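Local coordinates for protein beta-lactamase (Serratia marcescens, PDB 5GS8) that probably hydrolyses beta-lactam antibiotics to substituted beta-amino acids, as a class A beta-lactamase conferring antibiotic resistance, at residues N231-I236 with A245-V250. Residues are numbered along the deposited sequence; the frame is centred on the assembly and turned at random.
Sequences NDIGII and AIAVYV. With NA (sodium ion), chain H.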
loop_
_atom_site.group_PDB
_atom_site.type_symbol
_atom_site.label_atom_id
_atom_site.label_comp_id
_atom_site.label_asym_id
_atom_site.label_seq_id
_atom_site.Cartn_x
_atom_site.Cartn_y
_atom_site.Cartn_z
ATOM N N ASN A 231 -2.738 -11.447 11.104
ATOM C CA ASN A 231 -2.335 -11.490 12.535
ATOM C C ASN A 231 -2.968 -10.323 13.282
ATOM O O ASN A 231 -3.266 -9.277 12.676
ATOM C CB ASN A 231 -0.821 -11.355 12.730
ATOM C CG ASN A 231 -0.017 -12.346 11.909
ATOM O OD1 ASN A 231 -0.476 -13.487 11.612
ATOM N ND2 ASN A 231 1.196 -11.918 11.523
ATOM N N ASP A 232 -3.071 -10.468 14.604
ATOM C CA ASP A 232 -3.426 -9.334 15.467
ATOM C C ASP A 232 -2.945 -9.692 16.877
ATOM O O ASP A 232 -3.150 -10.833 17.332
ATOM C CB ASP A 232 -4.933 -9.069 15.418
ATOM C CG ASP A 232 -5.340 -7.681 15.925
ATOM O OD1 ASP A 232 -4.459 -6.789 16.012
ATOM O OD2 ASP A 232 -6.554 -7.452 16.128
ATOM N N ILE A 233 -2.310 -8.727 17.541
ATOM C CA ILE A 233 -1.696 -8.920 18.857
ATOM C C ILE A 233 -2.055 -7.736 19.719
ATOM O O ILE A 233 -2.170 -6.609 19.212
ATOM C CB ILE A 233 -0.149 -9.090 18.779
ATOM C CG1 ILE A 233 0.587 -7.774 18.469
ATOM C CG2 ILE A 233 0.225 -10.139 17.724
ATOM C CD1 ILE A 233 2.099 -7.839 18.679
ATOM N N GLY A 234 -2.321 -7.959 20.989
ATOM C CA GLY A 234 -2.634 -6.804 21.835
ATOM C C GLY A 234 -2.940 -7.137 23.265
ATOM O O GLY A 234 -2.775 -8.243 23.732
ATOM N N ILE A 235 -3.369 -6.105 23.962
ATOM C CA ILE A 235 -3.777 -6.194 25.373
ATOM C C ILE A 235 -5.174 -5.681 25.496
ATOM O O ILE A 235 -5.503 -4.600 24.963
ATOM C CB ILE A 235 -2.885 -5.359 26.304
ATOM C CG1 ILE A 235 -1.402 -5.642 26.096
ATOM C CG2 ILE A 235 -3.288 -5.596 27.757
ATOM C CD1 ILE A 235 -0.698 -4.591 25.278
ATOM N N ILE A 236 -6.037 -6.484 26.102
ATOM C CA ILE A 236 -7.461 -6.198 26.200
ATOM C C ILE A 236 -7.859 -5.966 27.653
ATOM O O ILE A 236 -7.383 -6.645 28.556
ATOM C CB ILE A 236 -8.234 -7.356 25.592
ATOM C CG1 ILE A 236 -7.772 -7.509 24.122
ATOM C CG2 ILE A 236 -9.726 -7.172 25.725
ATOM C CD1 ILE A 236 -8.486 -8.508 23.276
ATOM N N ALA A 245 -3.122 -10.227 27.707
ATOM C CA ALA A 245 -2.429 -10.164 26.424
ATOM C C ALA A 245 -2.826 -11.353 25.550
ATOM O O ALA A 245 -3.031 -12.439 26.049
ATOM C CB ALA A 245 -0.941 -10.139 26.622
ATOM N N ILE A 246 -3.031 -11.090 24.266
ATOM C CA ILE A 246 -3.409 -12.142 23.325
ATOM C C ILE A 246 -2.707 -11.910 22.007
ATOM O O ILE A 246 -2.531 -10.769 21.583
ATOM C CB ILE A 246 -4.948 -12.221 23.164
ATOM C CG1 ILE A 246 -5.384 -13.296 22.186
ATOM C CG2 ILE A 246 -5.575 -10.882 22.756
ATOM C CD1 ILE A 246 -6.847 -13.634 22.295
ATOM N N ALA A 247 -2.288 -13.014 21.374
ATOM C CA ALA A 247 -1.697 -12.923 20.035
ATOM C C ALA A 247 -2.231 -14.054 19.186
ATOM O O ALA A 247 -2.281 -15.211 19.651
ATOM C CB ALA A 247 -0.201 -12.975 20.139
ATOM N N VAL A 248 -2.774 -13.721 18.018
ATOM C CA VAL A 248 -3.255 -14.716 17.085
ATOM C C VAL A 248 -2.593 -14.527 15.721
ATOM O O VAL A 248 -2.594 -13.423 15.154
ATOM C CB VAL A 248 -4.777 -14.725 16.951
ATOM C CG1 VAL A 248 -5.217 -15.824 16.003
ATOM C CG2 VAL A 248 -5.458 -14.827 18.312
ATOM N N TYR A 249 -2.015 -15.617 15.199
ATOM C CA TYR A 249 -1.348 -15.636 13.907
ATOM C C TYR A 249 -2.032 -16.638 13.017
ATOM O O TYR A 249 -1.969 -17.834 13.258
ATOM C CB TYR A 249 0.124 -16.031 14.084
ATOM C CG TYR A 249 0.871 -15.085 14.951
ATOM C CD1 TYR A 249 0.903 -15.233 16.347
ATOM C CD2 TYR A 249 1.588 -14.025 14.392
ATOM C CE1 TYR A 249 1.579 -14.327 17.137
ATOM C CE2 TYR A 249 2.208 -13.071 15.214
ATOM C CZ TYR A 249 2.189 -13.230 16.563
ATOM O OH TYR A 249 2.854 -12.303 17.329
ATOM N N VAL A 250 -2.789 -16.177 12.052
ATOM C CA VAL A 250 -3.376 -17.072 11.052
ATOM C C VAL A 250 -2.420 -17.159 9.889
ATOM O O VAL A 250 -2.303 -16.185 9.101
ATOM C CB VAL A 250 -4.739 -16.559 10.589
ATOM C CG1 VAL A 250 -5.354 -17.531 9.584
ATOM C CG2 VAL A 250 -5.690 -16.383 11.760
HETATM NA NA NA H . -8.688 -5.748 16.501
#
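Ile246 O receives the amide of Gly234 N at 2.9 Å, and the CA-H of Ile233 also approaches this oxygen, CA to O 3.4 Å, as a bent contact. Gly234 returns the bond through its own carbonyl to Ile246 N, and Asp232 pairs with Val248 in the same reciprocal way; the Val248 N bond to Asp232 O is nearly straight, 176° at the hydrogen. Two hydrogen-bonded pairs thus alternate with the non-hydrogen-bonded pairs at Asn231, Ile233 and Ile235, which marks a regular antiparallel ladder between the consecutive strands 227-237 and 243-253, a beta hairpin. On the face carrying Tyr249, the Asn231 amide comes obliquely to the ring, CG to Tyr249 CD2 3.4 Å, the two planes 61° apart. With CG anti to the carbonyl carbon (chi1 -53°), this amide reaches the ring, and its ND2 donates to Pro44 O. Farther along the ring, Ile233 CG2 lies 3.8 Å from Tyr249 CZ and also packs on Ala247 CB. Asp232 occupies the other face, where OD2 binds a sodium ion at 2.8 Å together with Gly198 O, and OD1 is hydrogen-bonded to His214 ND1. Flanked by 212-218 and 21-28, these are central strands of the five-stranded sheet of the class A alpha/beta domain; helix 257-276 packs against Ile236 and Val248 on one face, while helix 164-175 meets Ile233, Ile235 and Ala247 on the other, where Thr167 OG1 is hydrogen-bonded to Tyr249 OH.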